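Local coordinates for protein SPD1 nuclease (Streptococcus pyogenes, PDB 2XGR) that is a prophage-encoded extracellular DNase, probably a metal-dependent endonuclease of the His-Me finger superfamily that cleaves DNA with little sequence preference, at residues S39-L53 / Q200-R214. Numbering follows the deposited sequence.
Sequences SHANTHYKNTVSSKL and QYVGIDSSGELLTIR
Thr-43 spends both of its donors on one acceptor: its backbone N and its OG1 each bond to Leu-210 O, at 2.9 and 2.8 Å. The N-H comes almost straight down the carbonyl, whereas the hydroxyl meets it at a C=O...O angle of 123°. With OG1 set between the backbone N and the carbonyl carbon (chi1 68°), the hydroxyl oxygen can also accept from Tyr-45 N, closing an ST turn. Just before it, Asn-42 OD1 takes His-44 N from above its amide plane, an Asx turn, while ND2 makes a weak bond to Asp-205 OD2. These two turns carry strand 39-46 through a beta bulge that shifts its register against strand 209-214 by two residues. On one side of the bulge the antiparallel ladder runs through Ala-41 with Thr-212 and Ser-39 with Arg-214; beyond it, Leu-210 N bonds to Tyr-45 O and Asn-47 N to Gly-208 O. The pairing places strand 39-46 beside the hairpin of strands 196-204 and 209-214, within the large antiparallel sheet of the nuclease. Glu-209 reaches across the bulge with its carboxylate divided between partners: OE1 accepts weakly from His-44 ND1, with ring and carboxylate nearly perpendicular, and OE2 forms a 3.6 Å salt bridge with Lys-46 NZ and accepts from a water that also donates to His-44 O. Bent at chi2, the lysine chain brings NZ to Ser-207 O as well (3.1 Å). In the hairpin turn, Asp-205 OD1 receives Glu-209 N and Ser-207 OG from opposite faces of its carboxylate. His-40 ND1 rests 3.9 Å from Leu-211 CB and is buried without a polar partner. Farther along, Gln-200 NE2 donates to Lys-52 O (3.0 Å), which also accepts from His-77 NE2, and Leu-53 CD1 packs against Leu-210 CD2.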
# COMPACT_ATOMS: atom_id res chain seq x y z
N SER A 39 -14.23 8.73 1.44
CA SER A 39 -14.48 10.10 0.96
C SER A 39 -13.13 10.79 0.85
O SER A 39 -12.09 10.20 1.21
CB SER A 39 -15.39 10.84 2.00
OG SER A 39 -14.67 11.03 3.25
N HIS A 40 -13.14 12.07 0.45
CA HIS A 40 -11.92 12.88 0.54
C HIS A 40 -12.35 14.30 0.85
O HIS A 40 -13.50 14.63 0.62
CB HIS A 40 -11.13 12.87 -0.80
CG HIS A 40 -11.83 13.50 -1.96
ND1 HIS A 40 -11.71 14.84 -2.29
CD2 HIS A 40 -12.55 12.94 -2.96
CE1 HIS A 40 -12.38 15.09 -3.40
NE2 HIS A 40 -12.93 13.96 -3.81
N ALA A 41 -11.39 15.12 1.26
CA ALA A 41 -11.61 16.54 1.42
C ALA A 41 -10.47 17.28 0.74
O ALA A 41 -9.27 16.90 0.85
CB ALA A 41 -11.69 16.84 2.96
N ASN A 42 -10.78 18.37 0.03
CA ASN A 42 -9.69 19.18 -0.51
C ASN A 42 -8.95 19.95 0.58
O ASN A 42 -9.55 20.77 1.25
CB ASN A 42 -10.19 20.16 -1.59
CG ASN A 42 -9.07 20.65 -2.52
OD1 ASN A 42 -7.88 20.72 -2.16
ND2 ASN A 42 -9.45 20.94 -3.77
N THR A 43 -7.65 19.75 0.71
CA THR A 43 -6.88 20.52 1.69
C THR A 43 -6.56 21.94 1.18
O THR A 43 -6.11 22.80 1.95
CB THR A 43 -5.57 19.85 2.02
OG1 THR A 43 -4.74 19.90 0.86
CG2 THR A 43 -5.82 18.40 2.46
N HIS A 44 -6.64 22.13 -0.13
CA HIS A 44 -6.08 23.33 -0.78
C HIS A 44 -4.60 23.57 -0.59
O HIS A 44 -4.12 24.66 -0.86
CB HIS A 44 -6.93 24.59 -0.40
CG HIS A 44 -8.38 24.41 -0.66
ND1 HIS A 44 -8.91 24.36 -1.92
CD2 HIS A 44 -9.41 24.18 0.19
CE1 HIS A 44 -10.20 24.08 -1.85
NE2 HIS A 44 -10.53 23.99 -0.57
N TYR A 45 -3.82 22.56 -0.17
CA TYR A 45 -2.36 22.65 -0.26
C TYR A 45 -1.89 22.19 -1.64
O TYR A 45 -2.37 21.17 -2.12
CB TYR A 45 -1.72 21.68 0.73
CG TYR A 45 -1.87 22.06 2.17
CD1 TYR A 45 -1.40 23.32 2.61
CD2 TYR A 45 -2.38 21.17 3.10
CE1 TYR A 45 -1.49 23.69 3.95
CE2 TYR A 45 -2.50 21.53 4.46
CZ TYR A 45 -2.02 22.79 4.87
OH TYR A 45 -2.09 23.17 6.21
N LYS A 46 -0.93 22.89 -2.26
CA LYS A 46 -0.31 22.36 -3.47
C LYS A 46 0.48 21.12 -3.03
O LYS A 46 0.99 21.06 -1.92
CB LYS A 46 0.65 23.35 -4.12
CG LYS A 46 -0.06 24.52 -4.82
CD LYS A 46 -0.93 24.04 -6.02
CE LYS A 46 -2.08 25.09 -6.29
NZ LYS A 46 -2.75 24.94 -7.62
N ASN A 47 0.59 20.15 -3.93
CA ASN A 47 1.29 18.91 -3.57
C ASN A 47 2.75 19.18 -3.17
O ASN A 47 3.35 18.41 -2.43
CB ASN A 47 1.24 17.94 -4.77
CG ASN A 47 1.94 18.51 -6.00
OD1 ASN A 47 1.31 19.24 -6.83
ND2 ASN A 47 3.19 18.17 -6.15
N THR A 48 3.34 20.29 -3.66
CA THR A 48 4.73 20.60 -3.37
C THR A 48 4.97 20.98 -1.92
O THR A 48 6.14 21.09 -1.47
CB THR A 48 5.25 21.78 -4.28
OG1 THR A 48 4.24 22.79 -4.27
CG2 THR A 48 5.41 21.28 -5.75
N VAL A 49 3.91 21.14 -1.13
CA VAL A 49 4.14 21.39 0.28
C VAL A 49 4.67 20.17 1.02
O VAL A 49 5.31 20.31 2.05
CB VAL A 49 2.92 21.90 1.09
CG1 VAL A 49 2.27 23.07 0.38
CG2 VAL A 49 1.91 20.74 1.35
N SER A 50 4.41 18.99 0.46
CA SER A 50 4.85 17.75 1.15
C SER A 50 6.14 17.26 0.52
O SER A 50 6.37 17.42 -0.66
CB SER A 50 3.79 16.66 0.94
OG SER A 50 4.26 15.47 1.58
N SER A 51 7.02 16.75 1.32
CA SER A 51 8.20 16.08 0.78
C SER A 51 8.04 14.57 0.71
O SER A 51 8.98 13.86 0.41
CB SER A 51 9.44 16.46 1.63
OG SER A 51 9.33 15.93 2.96
N LYS A 52 6.83 14.09 0.99
CA LYS A 52 6.58 12.66 1.02
C LYS A 52 6.14 12.01 -0.27
O LYS A 52 6.11 10.77 -0.31
CB LYS A 52 5.51 12.34 2.06
CG LYS A 52 5.96 12.70 3.50
CD LYS A 52 4.85 12.26 4.45
CE LYS A 52 5.16 12.67 5.93
NZ LYS A 52 4.08 12.23 6.88
N LEU A 53 5.84 12.82 -1.29
CA LEU A 53 5.08 12.34 -2.46
C LEU A 53 5.99 12.28 -3.68
O LEU A 53 7.15 12.83 -3.66
CB LEU A 53 3.93 13.31 -2.74
CG LEU A 53 3.12 13.75 -1.47
CD1 LEU A 53 1.97 14.64 -1.90
CD2 LEU A 53 2.58 12.43 -0.85
N GLN A 200 1.02 4.83 2.83
CA GLN A 200 0.93 6.31 2.85
C GLN A 200 0.17 6.76 1.61
O GLN A 200 0.52 6.38 0.48
CB GLN A 200 2.36 6.93 2.76
CG GLN A 200 2.34 8.43 2.78
CD GLN A 200 3.69 8.96 2.42
OE1 GLN A 200 4.60 8.95 3.26
NE2 GLN A 200 3.89 9.25 1.11
N TYR A 201 -0.92 7.50 1.78
CA TYR A 201 -1.70 7.84 0.61
C TYR A 201 -2.32 9.23 0.69
O TYR A 201 -2.66 9.73 1.79
CB TYR A 201 -2.82 6.78 0.32
CG TYR A 201 -3.63 6.41 1.54
CD1 TYR A 201 -4.74 7.16 1.93
CD2 TYR A 201 -3.27 5.29 2.32
CE1 TYR A 201 -5.55 6.75 3.06
CE2 TYR A 201 -4.08 4.92 3.46
CZ TYR A 201 -5.22 5.64 3.76
OH TYR A 201 -5.96 5.24 4.87
N VAL A 202 -2.47 9.84 -0.48
CA VAL A 202 -3.17 11.14 -0.57
C VAL A 202 -3.63 11.24 -2.00
O VAL A 202 -3.04 10.57 -2.89
CB VAL A 202 -2.26 12.27 -0.20
CG1 VAL A 202 -1.11 12.41 -1.26
CG2 VAL A 202 -3.05 13.67 -0.07
N GLY A 203 -4.69 12.03 -2.25
CA GLY A 203 -5.17 12.22 -3.64
C GLY A 203 -4.61 13.55 -4.17
O GLY A 203 -4.13 14.40 -3.39
N ILE A 204 -4.55 13.67 -5.50
CA ILE A 204 -4.12 14.94 -6.10
C ILE A 204 -5.14 15.30 -7.22
O ILE A 204 -5.50 14.45 -8.03
CB ILE A 204 -2.73 14.81 -6.74
CG1 ILE A 204 -1.70 14.37 -5.68
CG2 ILE A 204 -2.22 16.25 -7.22
CD1 ILE A 204 -0.25 14.14 -6.27
N ASP A 205 -5.68 16.50 -7.16
CA ASP A 205 -6.67 16.86 -8.18
C ASP A 205 -5.95 17.44 -9.43
O ASP A 205 -4.71 17.51 -9.48
CB ASP A 205 -7.77 17.77 -7.58
CG ASP A 205 -7.31 19.21 -7.35
OD1 ASP A 205 -6.18 19.60 -7.75
OD2 ASP A 205 -8.04 19.91 -6.63
N SER A 206 -6.72 17.80 -10.46
CA SER A 206 -6.16 18.27 -11.74
C SER A 206 -5.23 19.45 -11.52
O SER A 206 -4.27 19.63 -12.30
CB SER A 206 -7.30 18.76 -12.65
OG SER A 206 -8.37 17.85 -12.59
N SER A 207 -5.56 20.29 -10.54
CA SER A 207 -4.71 21.47 -10.27
C SER A 207 -3.57 21.22 -9.32
O SER A 207 -2.82 22.15 -9.02
CB SER A 207 -5.51 22.73 -9.89
OG SER A 207 -6.01 22.69 -8.55
N GLY A 208 -3.31 19.95 -8.98
CA GLY A 208 -2.12 19.64 -8.15
C GLY A 208 -2.36 19.84 -6.67
O GLY A 208 -1.39 19.81 -5.93
N GLU A 209 -3.60 20.01 -6.22
CA GLU A 209 -3.88 20.21 -4.80
C GLU A 209 -4.10 18.86 -4.10
O GLU A 209 -4.68 17.96 -4.70
CB GLU A 209 -5.06 21.17 -4.53
CG GLU A 209 -4.58 22.65 -4.86
CD GLU A 209 -5.60 23.76 -4.71
OE1 GLU A 209 -6.77 23.52 -4.32
OE2 GLU A 209 -5.22 24.91 -5.02
N LEU A 210 -3.68 18.78 -2.83
CA LEU A 210 -3.80 17.51 -2.08
C LEU A 210 -5.21 17.29 -1.62
O LEU A 210 -5.86 18.21 -1.03
CB LEU A 210 -2.85 17.52 -0.90
CG LEU A 210 -1.40 17.61 -1.32
CD1 LEU A 210 -0.46 17.55 -0.10
CD2 LEU A 210 -1.10 16.43 -2.36
N LEU A 211 -5.68 16.04 -1.75
CA LEU A 211 -6.95 15.65 -1.26
C LEU A 211 -6.77 14.60 -0.15
O LEU A 211 -6.21 13.54 -0.42
CB LEU A 211 -7.78 15.01 -2.38
CG LEU A 211 -7.78 15.82 -3.70
CD1 LEU A 211 -8.52 15.09 -4.86
CD2 LEU A 211 -8.41 17.24 -3.51
N THR A 212 -7.22 14.87 1.06
CA THR A 212 -7.05 13.88 2.14
C THR A 212 -8.09 12.82 1.96
O THR A 212 -9.26 13.12 1.92
CB THR A 212 -7.15 14.48 3.56
OG1 THR A 212 -6.18 15.47 3.65
CG2 THR A 212 -6.74 13.44 4.57
N ILE A 213 -7.64 11.55 1.84
CA ILE A 213 -8.58 10.47 1.56
C ILE A 213 -8.89 9.71 2.86
O ILE A 213 -7.97 9.37 3.60
CB ILE A 213 -7.92 9.47 0.57
CG1 ILE A 213 -7.80 10.11 -0.83
CG2 ILE A 213 -8.86 8.18 0.46
CD1 ILE A 213 -6.84 9.40 -1.87
N ARG A 214 -10.18 9.47 3.13
CA ARG A 214 -10.57 8.75 4.35
C ARG A 214 -11.16 7.41 3.98
O ARG A 214 -12.04 7.32 3.15
CB ARG A 214 -11.65 9.56 5.13
CG ARG A 214 -11.23 11.05 5.31
CD ARG A 214 -10.80 11.52 6.70
NE ARG A 214 -10.72 13.00 6.65
CZ ARG A 214 -9.63 13.72 6.92
NH1 ARG A 214 -8.53 13.13 7.39
NH2 ARG A 214 -9.65 15.05 6.75
O HOH W 1 -3.93 26.48 -3.36